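Local coordinates for PAC2 family protein (Streptomyces avermitilis, PDB 3MNF), which is of unknown function but belongs to the PAC2 family, whose relatives include chaperones of proteasome assembly, at residues 24-29 / 85-90; 28-33 / 71-76; 114-119 / 173-178; 137-142 / 163-168. All coordinates share one frame; numbering follows the deposited sequence.

How the contacts relate
All four contacts are built on one mixed sheet, with helices on both of its faces. Contacts 1 and 2 lie 6 Å apart between centres and share His28 and Leu29: helix 21-32 packs on the neighbouring strands 82-91 and 70-78. Contact 3 pairs strands 115-124 and 175-183 about 13 Å from contact 1, and Leu119 CD1 touches Ala25 CB at 3.8 Å beneath the same helix. Contact 4 lies 7 Å from contact 3, where Val137 N of strand 134-138, outermost in this chain's sheet, meets Ser177 O at 2.9 Å; its centre is about 23 Å from that of contact 2. Contacts 2 and 4 each reach another subunit.

Contact 1 (24-29 / 85-90); sequences TAVAHL and LVLVRG
Val26 and Leu87 pack a helix onto an alpha/beta sheet: helix 21-32 lies on strand 82-91, and their short segments run at 135° to each other, 8.7 Å apart at the axes. The dense part is apolar. Val26 CG1 sits 3.9 Å from Leu87 CB, the two side chains passing each other in opposite directions. One turn further along the helix, Leu29 crosses Leu87 at about a right angle, so that Leu87 CD1 rests against Leu29 CB at 3.8 Å. Leu87 thus touches both helix residues, Val26 through CB and Leu29 through CD1, while Leu199 and Leu202 of helix 192-206 close on Leu29 from outside the pair.

Toward Arg89 the character changes, for this residue is exposed and no hydrogen bond joins the two segments. Its aliphatic part still packs, with CG 3.6 Å from Val26 CG1. The chain bends about the CG-CD bond (chi3 57°), which lays the guanidinium alongside the helix rather than straight out from the strand. NH1 has a long, weak ion pair with Asp30. One face of the group is covered by Ala27, whose CA stands 3.8 Å above the guanidinium plane, displaced toward the rim, and whose CB lies 3.8 Å from Arg89 NH2.

Contact 2 (28-33 / 71-76); sequences HLDREW and RLSVVR
Ser73 OG donates a 2.9 Å hydrogen bond to Asp30 OD1, joining the last part of helix 21-32 to strand 70-78. The hydroxyl meets the carboxylate from above its plane, 49° out of it, rather than at its rim. Asp30 reaches the strand because CG stands opposite the backbone N (chi1 -161°), carrying the carboxylate across to the buried serine.

This is helix-on-sheet packing in the alpha/beta fold, the short segments inclined at 56° with 9.0 Å between their axes. The apolar half of the contact lies at the C-terminal end of the helix, where Trp33 is the first residue to leave helical geometry. Val75 presents both methyls to it: CG1 lies 3.8 Å from Trp33 CB, and CG2 approaches Trp33 CE3 at the same distance, meeting the indole obliquely. Val75 also packs on Leu85 and Leu87 of the adjoining strand. Around the indole, Val208, Ile210 and Pro211 add loop contacts, and Arg71, at the start of the strand segment, forms a salt bridge with Glu110 of the second subunit.

Contact 3 (114-119 / 173-178); sequences ELVVVL and VPAVSL
Two neighbouring parallel strands of the central mixed sheet, 115-124 and 175-183, pair here, Val116 with Ala175 and Val118 with Ser177 among them. Four backbone hydrogen bonds join them. Val116 N binds Pro174 O at 3.0 Å, nearly straight at 171°, and Val116 O accepts from Val176 N; Val118 N then reaches Val176 O at 2.8 Å, and Val118 O takes Leu178 N. Val116 and Val118 therefore give both their N-H and C=O groups to this neighbour, while Val117 bonds to Met8 and Ala10 of strand 7-13.

Side chains alternate between the faces. On one, Val116 CB meets Ala175 CB at 3.8 Å, and Val116 CG2 touches Val173 CG1; Cys168 of helix 160-171 covers this side. On the other, Leu119 and Leu178 lie alongside each other and point the same way, with Leu119 CD2 3.6 Å from Leu178 CD1. Leu178 CG lies opposite the carbonyl carbon (chi1 -52°), which helps to bring the same CD1 to 3.9 Å from Val117 CG1. With an alanine at Leu178, the CD1 methyl would be gone and Leu119 CD2 and Val117 CG1 would probably lose their shared apolar neighbour, opening a gap on this face. The backbone bonds thus set the register, while the side chains, mostly hydrocarbon, mainly determine how the two faces pack against their helices.

Contact 4 (137-142 / 163-168); sequences VTSDPD and ILQEAC
Ser139 OG donates to Glu166 OE2 at 2.7 Å, a hydroxyl received on the carboxylate's syn lone pair. The same OE2 accepts from Gln165 NE2 at 2.9 Å, this donor standing 51° out of the carboxylate plane, while OE2 in turn lies somewhat out of the Gln165 amide plane. Gln165 extends from the helix toward residues 137-139, its CG opposite the backbone N (chi1 167°), and a bend at chi2 turns OE1 to Val137 and NE2 to Glu166. Val137 crosses it at about a right angle and brings CG1 to 3.5 Å from Gln165 OE1.

The contact joins strand 134-138, outermost in this chain's sheet, and the turn after it to helix 160-171, which packs on the sheet of this alpha/beta fold. In that turn Asp140 N bonds to Thr138 OG1 at 3.1 Å, an ST turn, and Asp140 is the N-cap of helix 141-146. Glu166 OE2 has a further partner in Arg63 of the third subunit, a salt bridge across the interface. A glutamine in place of Glu166 would probably leave that arginine without its opposite charge and weaken the grip on Ser139 OG. Ile65 of the third subunit packs against Ile163 and Glu166.

Contact 1 (24-29 / 85-90)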
loop_
_atom_site.group_PDB
_atom_site.type_symbol
_atom_site.label_atom_id
_atom_site.label_comp_id
_atom_site.label_asym_id
_atom_site.label_seq_id
_atom_site.Cartn_x
_atom_site.Cartn_y
_atom_site.Cartn_z
ATOM N N THR A 24 -21.888 13.011 20.110
ATOM C CA THR A 24 -21.847 13.352 21.532
ATOM C C THR A 24 -22.531 12.279 22.375
ATOM O O THR A 24 -22.226 12.139 23.549
ATOM C CB THR A 24 -22.378 14.792 21.909
ATOM O OG1 THR A 24 -23.792 14.764 22.054
ATOM C CG2 THR A 24 -21.991 15.855 20.891
ATOM N N ALA A 25 -23.443 11.516 21.783
ATOM C CA ALA A 25 -24.053 10.395 22.500
ATOM C C ALA A 25 -22.981 9.403 22.943
ATOM O O ALA A 25 -22.965 8.970 24.100
ATOM C CB ALA A 25 -25.102 9.701 21.655
ATOM N N VAL A 26 -22.072 9.054 22.038
ATOM C CA VAL A 26 -21.030 8.104 22.397
ATOM C C VAL A 26 -19.998 8.773 23.318
ATOM O O VAL A 26 -19.478 8.138 24.234
ATOM C CB VAL A 26 -20.375 7.444 21.161
ATOM C CG1 VAL A 26 -19.404 6.372 21.576
ATOM C CG2 VAL A 26 -21.427 6.838 20.281
ATOM N N ALA A 27 -19.710 10.051 23.092
ATOM C CA ALA A 27 -18.791 10.767 23.955
ATOM C C ALA A 27 -19.314 10.659 25.399
ATOM O O ALA A 27 -18.563 10.360 26.343
ATOM C CB ALA A 27 -18.681 12.198 23.514
ATOM N N HIS A 28 -20.624 10.869 25.536
ATOM C CA HIS A 28 -21.321 10.829 26.805
ATOM C C HIS A 28 -21.177 9.468 27.489
ATOM O O HIS A 28 -20.937 9.386 28.689
ATOM C CB HIS A 28 -22.791 11.160 26.575
ATOM C CG HIS A 28 -23.599 11.202 27.828
ATOM N ND1 HIS A 28 -23.787 12.356 28.550
ATOM C CD2 HIS A 28 -24.263 10.229 28.493
ATOM C CE1 HIS A 28 -24.534 12.093 29.608
ATOM N NE2 HIS A 28 -24.837 10.810 29.595
ATOM N N LEU A 29 -21.324 8.398 26.727
ATOM C CA LEU A 29 -21.109 7.078 27.279
ATOM C C LEU A 29 -19.667 6.934 27.740
ATOM O O LEU A 29 -19.409 6.396 28.806
ATOM C CB LEU A 29 -21.442 6.004 26.248
ATOM C CG LEU A 29 -22.878 6.038 25.729
ATOM C CD1 LEU A 29 -23.115 4.913 24.756
ATOM C CD2 LEU A 29 -23.866 5.947 26.875
ATOM N N LEU A 85 -19.002 -2.907 27.107
ATOM C CA LEU A 85 -19.330 -2.204 25.874
ATOM C C LEU A 85 -18.056 -1.701 25.200
ATOM O O LEU A 85 -17.098 -1.303 25.866
ATOM C CB LEU A 85 -20.295 -1.049 26.123
ATOM C CG LEU A 85 -21.781 -1.230 25.815
ATOM C CD1 LEU A 85 -22.324 -2.494 26.395
ATOM C CD2 LEU A 85 -22.578 -0.067 26.342
ATOM N N VAL A 86 -18.047 -1.749 23.877
ATOM C CA VAL A 86 -16.906 -1.320 23.101
ATOM C C VAL A 86 -17.364 -0.086 22.366
ATOM O O VAL A 86 -18.257 -0.159 21.513
ATOM C CB VAL A 86 -16.475 -2.408 22.096
ATOM C CG1 VAL A 86 -15.413 -1.889 21.174
ATOM C CG2 VAL A 86 -15.977 -3.654 22.829
ATOM N N LEU A 87 -16.783 1.059 22.697
ATOM C CA LEU A 87 -17.220 2.306 22.069
ATOM C C LEU A 87 -16.278 2.672 20.932
ATOM O O LEU A 87 -15.049 2.515 21.051
ATOM C CB LEU A 87 -17.316 3.440 23.091
ATOM C CG LEU A 87 -18.216 3.125 24.280
ATOM C CD1 LEU A 87 -18.195 4.240 25.289
ATOM C CD2 LEU A 87 -19.619 2.866 23.821
ATOM N N VAL A 88 -16.850 3.137 19.828
ATOM C CA VAL A 88 -16.061 3.549 18.699
ATOM C C VAL A 88 -16.386 4.981 18.388
ATOM O O VAL A 88 -17.505 5.280 18.000
ATOM C CB VAL A 88 -16.355 2.677 17.483
ATOM C CG1 VAL A 88 -15.574 3.156 16.255
ATOM C CG2 VAL A 88 -16.012 1.222 17.804
ATOM N N ARG A 89 -15.407 5.863 18.558
ATOM C CA ARG A 89 -15.598 7.290 18.333
ATOM C C ARG A 89 -14.725 7.758 17.193
ATOM O O ARG A 89 -13.495 7.871 17.334
ATOM C CB ARG A 89 -15.257 8.052 19.598
ATOM C CG ARG A 89 -16.225 7.759 20.716
ATOM C CD ARG A 89 -15.859 8.464 21.988
ATOM N NE ARG A 89 -15.787 9.906 21.778
ATOM C CZ ARG A 89 -15.115 10.740 22.561
ATOM N NH1 ARG A 89 -14.455 10.277 23.609
ATOM N NH2 ARG A 89 -15.110 12.032 22.291
ATOM N N GLY A 90 -15.347 8.026 16.055
ATOM C CA GLY A 90 -14.563 8.333 14.880
ATOM C C GLY A 90 -15.017 9.555 14.128
ATOM O O GLY A 90 -16.089 10.095 14.365
#

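Contact 2 (28-33 / 71-76)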
loop_
_atom_site.group_PDB
_atom_site.type_symbol
_atom_site.label_atom_id
_atom_site.label_comp_id
_atom_site.label_asym_id
_atom_site.label_seq_id
_atom_site.Cartn_x
_atom_site.Cartn_y
_atom_site.Cartn_z
ATOM N N HIS A 28 -20.624 10.869 25.536
ATOM C CA HIS A 28 -21.321 10.829 26.805
ATOM C C HIS A 28 -21.177 9.468 27.489
ATOM O O HIS A 28 -20.937 9.386 28.689
ATOM C CB HIS A 28 -22.791 11.160 26.575
ATOM C CG HIS A 28 -23.599 11.202 27.828
ATOM N ND1 HIS A 28 -23.787 12.356 28.550
ATOM C CD2 HIS A 28 -24.263 10.229 28.493
ATOM C CE1 HIS A 28 -24.534 12.093 29.608
ATOM N NE2 HIS A 28 -24.837 10.810 29.595
ATOM N N LEU A 29 -21.324 8.398 26.727
ATOM C CA LEU A 29 -21.109 7.078 27.279
ATOM C C LEU A 29 -19.667 6.934 27.740
ATOM O O LEU A 29 -19.409 6.396 28.806
ATOM C CB LEU A 29 -21.442 6.004 26.248
ATOM C CG LEU A 29 -22.878 6.038 25.729
ATOM C CD1 LEU A 29 -23.115 4.913 24.756
ATOM C CD2 LEU A 29 -23.866 5.947 26.875
ATOM N N ASP A 30 -18.727 7.434 26.945
ATOM C CA ASP A 30 -17.316 7.270 27.258
ATOM C C ASP A 30 -16.949 8.026 28.518
ATOM O O ASP A 30 -16.214 7.520 29.364
ATOM C CB ASP A 30 -16.433 7.719 26.097
ATOM C CG ASP A 30 -15.027 7.145 26.186
ATOM O OD1 ASP A 30 -14.892 5.950 26.521
ATOM O OD2 ASP A 30 -14.045 7.870 25.930
ATOM N N ARG A 31 -17.475 9.239 28.628
ATOM C CA ARG A 31 -17.244 10.095 29.784
ATOM C C ARG A 31 -17.894 9.506 31.035
ATOM O O ARG A 31 -17.181 9.146 31.968
ATOM C CB ARG A 31 -17.763 11.500 29.489
ATOM C CG ARG A 31 -17.529 12.568 30.558
ATOM C CD ARG A 31 -18.216 13.891 30.131
ATOM N NE ARG A 31 -18.291 13.987 28.656
ATOM C CZ ARG A 31 -19.405 14.214 27.948
ATOM N NH1 ARG A 31 -20.576 14.420 28.575
ATOM N NH2 ARG A 31 -19.341 14.251 26.612
ATOM N N GLU A 32 -19.227 9.374 31.034
ATOM C CA GLU A 32 -19.970 8.930 32.225
ATOM C C GLU A 32 -19.460 7.607 32.777
ATOM O O GLU A 32 -19.372 7.441 33.991
ATOM C CB GLU A 32 -21.486 8.814 31.989
ATOM C CG GLU A 32 -22.225 10.049 31.455
ATOM C CD GLU A 32 -21.951 11.360 32.204
ATOM O OE1 GLU A 32 -22.229 11.449 33.430
ATOM O OE2 GLU A 32 -21.480 12.316 31.523
ATOM N N TRP A 33 -19.125 6.676 31.891
ATOM C CA TRP A 33 -18.654 5.357 32.304
ATOM C C TRP A 33 -17.132 5.222 32.382
ATOM O O TRP A 33 -16.618 4.118 32.559
ATOM C CB TRP A 33 -19.223 4.275 31.388
ATOM C CG TRP A 33 -20.649 3.918 31.654
ATOM C CD1 TRP A 33 -21.268 3.863 32.869
ATOM C CD2 TRP A 33 -21.627 3.524 30.686
ATOM N NE1 TRP A 33 -22.581 3.477 32.715
ATOM C CE2 TRP A 33 -22.824 3.258 31.384
ATOM C CE3 TRP A 33 -21.609 3.367 29.291
ATOM C CZ2 TRP A 33 -23.995 2.851 30.737
ATOM C CZ3 TRP A 33 -22.768 2.948 28.646
ATOM C CH2 TRP A 33 -23.945 2.699 29.370
ATOM N N ARG A 71 -11.256 5.996 17.450
ATOM C CA ARG A 71 -10.626 5.436 18.618
ATOM C C ARG A 71 -11.564 4.449 19.295
ATOM O O ARG A 71 -12.775 4.665 19.325
ATOM C CB ARG A 71 -10.199 6.552 19.547
ATOM C CG ARG A 71 -9.219 6.136 20.629
ATOM C CD ARG A 71 -8.541 7.361 21.286
ATOM N NE ARG A 71 -8.368 8.476 20.340
ATOM C CZ ARG A 71 -7.213 8.837 19.786
ATOM N NH1 ARG A 71 -6.076 8.186 20.075
ATOM N NH2 ARG A 71 -7.198 9.872 18.943
ATOM N N LEU A 72 -10.997 3.356 19.804
ATOM C CA LEU A 72 -11.753 2.317 20.495
ATOM C C LEU A 72 -11.449 2.248 22.003
ATOM O O LEU A 72 -10.283 2.202 22.408
ATOM C CB LEU A 72 -11.486 0.959 19.852
ATOM C CG LEU A 72 -11.936 0.741 18.404
ATOM C CD1 LEU A 72 -10.811 1.076 17.422
ATOM C CD2 LEU A 72 -12.383 -0.691 18.177
ATOM N N SER A 73 -12.502 2.245 22.821
ATOM C CA SER A 73 -12.361 2.088 24.271
ATOM C C SER A 73 -13.398 1.123 24.833
ATOM O O SER A 73 -14.435 0.893 24.195
ATOM C CB SER A 73 -12.505 3.432 24.970
ATOM O OG SER A 73 -13.811 3.943 24.803
ATOM N N VAL A 74 -13.101 0.574 26.016
ATOM C CA VAL A 74 -13.971 -0.378 26.734
ATOM C C VAL A 74 -14.600 0.275 27.943
ATOM O O VAL A 74 -13.905 0.906 28.745
ATOM C CB VAL A 74 -13.194 -1.557 27.360
ATOM C CG1 VAL A 74 -14.113 -2.734 27.581
ATOM C CG2 VAL A 74 -12.021 -1.965 26.513
ATOM N N VAL A 75 -15.904 0.095 28.095
ATOM C CA VAL A 75 -16.576 0.488 29.321
ATOM C C VAL A 75 -17.095 -0.768 30.005
ATOM O O VAL A 75 -17.498 -1.720 29.339
ATOM C CB VAL A 75 -17.700 1.564 29.105
ATOM C CG1 VAL A 75 -17.125 2.864 28.586
ATOM C CG2 VAL A 75 -18.760 1.075 28.165
ATOM N N ARG A 76 -17.030 -0.780 31.337
ATOM C CA ARG A 76 -17.617 -1.866 32.127
ATOM C C ARG A 76 -18.883 -1.387 32.844
ATOM O O ARG A 76 -18.821 -0.668 33.841
ATOM C CB ARG A 76 -16.598 -2.478 33.102
#

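Contact 3 (114-119 / 173-178)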
loop_
_atom_site.group_PDB
_atom_site.type_symbol
_atom_site.label_atom_id
_atom_site.label_comp_id
_atom_site.label_asym_id
_atom_site.label_seq_id
_atom_site.Cartn_x
_atom_site.Cartn_y
_atom_site.Cartn_z
ATOM N N GLU A 114 -20.992 -9.363 19.972
ATOM C CA GLU A 114 -22.151 -10.102 19.463
ATOM C C GLU A 114 -23.159 -9.254 18.713
ATOM O O GLU A 114 -23.938 -9.795 17.926
ATOM C CB GLU A 114 -22.840 -10.911 20.566
ATOM C CG GLU A 114 -22.182 -12.276 20.831
ATOM C CD GLU A 114 -21.876 -13.094 19.551
ATOM O OE1 GLU A 114 -22.037 -12.566 18.413
ATOM O OE2 GLU A 114 -21.469 -14.276 19.697
ATOM N N LEU A 115 -23.126 -7.942 18.954
ATOM C CA LEU A 115 -24.012 -6.995 18.299
ATOM C C LEU A 115 -23.329 -5.637 18.112
ATOM O O LEU A 115 -22.669 -5.130 19.030
ATOM C CB LEU A 115 -25.280 -6.844 19.132
ATOM C CG LEU A 115 -26.205 -5.648 18.926
ATOM C CD1 LEU A 115 -27.042 -5.778 17.659
ATOM C CD2 LEU A 115 -27.079 -5.504 20.135
ATOM N N VAL A 116 -23.493 -5.057 16.923
ATOM C CA VAL A 116 -22.991 -3.711 16.643
ATOM C C VAL A 116 -24.135 -2.699 16.482
ATOM O O VAL A 116 -24.962 -2.826 15.562
ATOM C CB VAL A 116 -22.132 -3.682 15.366
ATOM C CG1 VAL A 116 -21.597 -2.304 15.127
ATOM C CG2 VAL A 116 -20.990 -4.649 15.478
ATOM N N VAL A 117 -24.189 -1.695 17.356
ATOM C CA VAL A 117 -25.134 -0.597 17.142
ATOM C C VAL A 117 -24.419 0.669 16.678
ATOM O O VAL A 117 -23.453 1.125 17.311
ATOM C CB VAL A 117 -25.957 -0.259 18.388
ATOM C CG1 VAL A 117 -27.024 0.772 18.036
ATOM C CG2 VAL A 117 -26.571 -1.527 19.013
ATOM N N VAL A 118 -24.887 1.248 15.581
ATOM C CA VAL A 118 -24.285 2.482 15.093
ATOM C C VAL A 118 -25.271 3.635 15.234
ATOM O O VAL A 118 -26.447 3.485 14.926
ATOM C CB VAL A 118 -23.829 2.358 13.619
ATOM C CG1 VAL A 118 -22.891 3.525 13.257
ATOM C CG2 VAL A 118 -23.168 0.993 13.364
ATOM N N LEU A 119 -24.800 4.784 15.693
ATOM C CA LEU A 119 -25.701 5.896 15.914
ATOM C C LEU A 119 -25.491 6.966 14.869
ATOM O O LEU A 119 -24.368 7.231 14.474
ATOM C CB LEU A 119 -25.471 6.478 17.302
ATOM C CG LEU A 119 -25.583 5.554 18.521
ATOM C CD1 LEU A 119 -25.518 6.361 19.804
ATOM C CD2 LEU A 119 -26.858 4.742 18.487
ATOM N N VAL A 173 -22.293 -10.555 11.496
ATOM C CA VAL A 173 -22.387 -9.913 12.806
ATOM C C VAL A 173 -23.638 -9.037 12.813
ATOM O O VAL A 173 -23.719 -8.073 12.044
ATOM C CB VAL A 173 -21.151 -9.020 13.080
ATOM C CG1 VAL A 173 -21.264 -8.318 14.416
ATOM C CG2 VAL A 173 -19.898 -9.851 13.032
ATOM N N PRO A 174 -24.627 -9.369 13.660
ATOM C CA PRO A 174 -25.862 -8.576 13.749
ATOM C C PRO A 174 -25.562 -7.111 13.994
ATOM O O PRO A 174 -24.817 -6.775 14.916
ATOM C CB PRO A 174 -26.545 -9.151 14.973
ATOM C CG PRO A 174 -26.051 -10.521 15.047
ATOM C CD PRO A 174 -24.659 -10.527 14.560
ATOM N N ALA A 175 -26.111 -6.235 13.169
ATOM C CA ALA A 175 -25.924 -4.804 13.401
ATOM C C ALA A 175 -27.173 -4.002 13.088
ATOM O O ALA A 175 -27.971 -4.374 12.223
ATOM C CB ALA A 175 -24.746 -4.275 12.612
ATOM N N VAL A 176 -27.341 -2.904 13.807
ATOM C CA VAL A 176 -28.431 -1.974 13.542
ATOM C C VAL A 176 -27.871 -0.579 13.700
ATOM O O VAL A 176 -26.969 -0.354 14.514
ATOM C CB VAL A 176 -29.660 -2.200 14.485
ATOM C CG1 VAL A 176 -29.238 -2.306 15.930
ATOM C CG2 VAL A 176 -30.671 -1.090 14.338
ATOM N N SER A 177 -28.373 0.351 12.903
ATOM C CA SER A 177 -28.054 1.743 13.135
ATOM C C SER A 177 -29.315 2.472 13.530
ATOM O O SER A 177 -30.387 2.198 12.991
ATOM C CB SER A 177 -27.415 2.382 11.907
ATOM O OG SER A 177 -28.103 2.016 10.730
ATOM N N LEU A 178 -29.175 3.380 14.491
ATOM C CA LEU A 178 -30.258 4.234 14.941
ATOM C C LEU A 178 -30.036 5.638 14.430
ATOM O O LEU A 178 -28.954 6.193 14.592
ATOM C CB LEU A 178 -30.291 4.256 16.460
ATOM C CG LEU A 178 -30.310 2.902 17.162
ATOM C CD1 LEU A 178 -30.092 3.078 18.635
ATOM C CD2 LEU A 178 -31.632 2.239 16.923
#

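Contact 4 (137-142 / 163-168)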
loop_
_atom_site.group_PDB
_atom_site.type_symbol
_atom_site.label_atom_id
_atom_site.label_comp_id
_atom_site.label_asym_id
_atom_site.label_seq_id
_atom_site.Cartn_x
_atom_site.Cartn_y
_atom_site.Cartn_z
ATOM N N VAL A 137 -32.242 0.896 11.139
ATOM C CA VAL A 137 -31.985 0.255 9.862
ATOM C C VAL A 137 -31.223 -0.999 10.226
ATOM O O VAL A 137 -30.283 -0.954 11.028
ATOM C CB VAL A 137 -31.125 1.132 8.885
ATOM C CG1 VAL A 137 -30.561 0.288 7.743
ATOM C CG2 VAL A 137 -31.925 2.334 8.317
ATOM N N THR A 138 -31.655 -2.118 9.659
ATOM C CA THR A 138 -30.983 -3.393 9.842
ATOM C C THR A 138 -31.201 -4.250 8.594
ATOM O O THR A 138 -32.193 -4.079 7.881
ATOM C CB THR A 138 -31.473 -4.104 11.128
ATOM O OG1 THR A 138 -30.746 -5.319 11.312
ATOM C CG2 THR A 138 -32.964 -4.415 11.057
ATOM N N SER A 139 -30.246 -5.132 8.307
ATOM C CA SER A 139 -30.403 -6.144 7.258
ATOM C C SER A 139 -30.327 -7.536 7.856
ATOM O O SER A 139 -30.265 -8.525 7.133
ATOM C CB SER A 139 -29.372 -5.962 6.153
ATOM O OG SER A 139 -29.766 -4.905 5.301
ATOM N N ASP A 140 -30.328 -7.585 9.187
ATOM C CA ASP A 140 -30.495 -8.806 9.958
ATOM C C ASP A 140 -32.001 -9.099 10.049
ATOM O O ASP A 140 -32.721 -8.387 10.744
ATOM C CB ASP A 140 -29.883 -8.619 11.361
ATOM C CG ASP A 140 -29.816 -9.920 12.164
ATOM O OD1 ASP A 140 -28.975 -10.787 11.850
ATOM O OD2 ASP A 140 -30.591 -10.077 13.132
ATOM N N PRO A 141 -32.489 -10.141 9.344
ATOM C CA PRO A 141 -33.940 -10.393 9.350
ATOM C C PRO A 141 -34.459 -10.685 10.762
ATOM O O PRO A 141 -35.606 -10.375 11.086
ATOM C CB PRO A 141 -34.096 -11.624 8.443
ATOM C CG PRO A 141 -32.767 -12.302 8.484
ATOM C CD PRO A 141 -31.745 -11.204 8.641
ATOM N N ASP A 142 -33.586 -11.259 11.584
ATOM C CA ASP A 142 -33.868 -11.579 12.974
ATOM C C ASP A 142 -34.155 -10.321 13.799
ATOM O O ASP A 142 -35.256 -10.166 14.329
ATOM C CB ASP A 142 -32.678 -12.352 13.550
ATOM C CG ASP A 142 -32.938 -12.886 14.942
ATOM O OD1 ASP A 142 -32.901 -12.094 15.917
ATOM O OD2 ASP A 142 -33.156 -14.112 15.058
ATOM N N ILE A 163 -22.471 2.027 5.313
ATOM C CA ILE A 163 -21.489 1.048 4.877
ATOM C C ILE A 163 -21.128 0.069 5.982
ATOM O O ILE A 163 -21.083 -1.122 5.749
ATOM C CB ILE A 163 -20.224 1.730 4.302
ATOM C CG1 ILE A 163 -20.552 2.464 2.993
ATOM C CG2 ILE A 163 -19.120 0.722 4.052
ATOM C CD1 ILE A 163 -21.390 1.684 2.002
ATOM N N LEU A 164 -20.888 0.580 7.182
ATOM C CA LEU A 164 -20.452 -0.250 8.294
ATOM C C LEU A 164 -21.543 -1.239 8.674
ATOM O O LEU A 164 -21.284 -2.436 8.852
ATOM C CB LEU A 164 -20.040 0.597 9.509
ATOM C CG LEU A 164 -19.731 -0.225 10.777
ATOM C CD1 LEU A 164 -18.572 -1.213 10.603
ATOM C CD2 LEU A 164 -19.496 0.688 11.980
ATOM N N GLN A 165 -22.770 -0.737 8.780
ATOM C CA GLN A 165 -23.897 -1.585 9.118
ATOM C C GLN A 165 -24.059 -2.667 8.040
ATOM O O GLN A 165 -24.364 -3.807 8.355
ATOM C CB GLN A 165 -25.146 -0.757 9.359
ATOM C CG GLN A 165 -26.409 -1.543 9.414
ATOM C CD GLN A 165 -27.054 -1.641 8.050
ATOM O OE1 GLN A 165 -27.159 -0.642 7.346
ATOM N NE2 GLN A 165 -27.486 -2.846 7.664
ATOM N N GLU A 166 -23.779 -2.351 6.785
ATOM C CA GLU A 166 -23.845 -3.395 5.757
ATOM C C GLU A 166 -22.678 -4.382 5.773
ATOM O O GLU A 166 -22.869 -5.565 5.500
ATOM C CB GLU A 166 -24.062 -2.808 4.364
ATOM C CG GLU A 166 -25.493 -2.353 4.127
ATOM C CD GLU A 166 -26.503 -3.503 4.187
ATOM O OE1 GLU A 166 -26.216 -4.575 3.599
ATOM O OE2 GLU A 166 -27.578 -3.328 4.828
ATOM N N ALA A 167 -21.483 -3.888 6.097
ATOM C CA ALA A 167 -20.304 -4.726 6.220
ATOM C C ALA A 167 -20.531 -5.767 7.309
ATOM O O ALA A 167 -20.153 -6.932 7.146
ATOM C CB ALA A 167 -19.084 -3.886 6.531
ATOM N N CYS A 168 -21.170 -5.346 8.401
ATOM C CA CYS A 168 -21.527 -6.256 9.477
ATOM C C CYS A 168 -22.392 -7.422 9.002
ATOM O O CYS A 168 -22.113 -8.589 9.317
ATOM C CB CYS A 168 -22.268 -5.521 10.581
ATOM S SG CYS A 168 -21.235 -4.451 11.571
#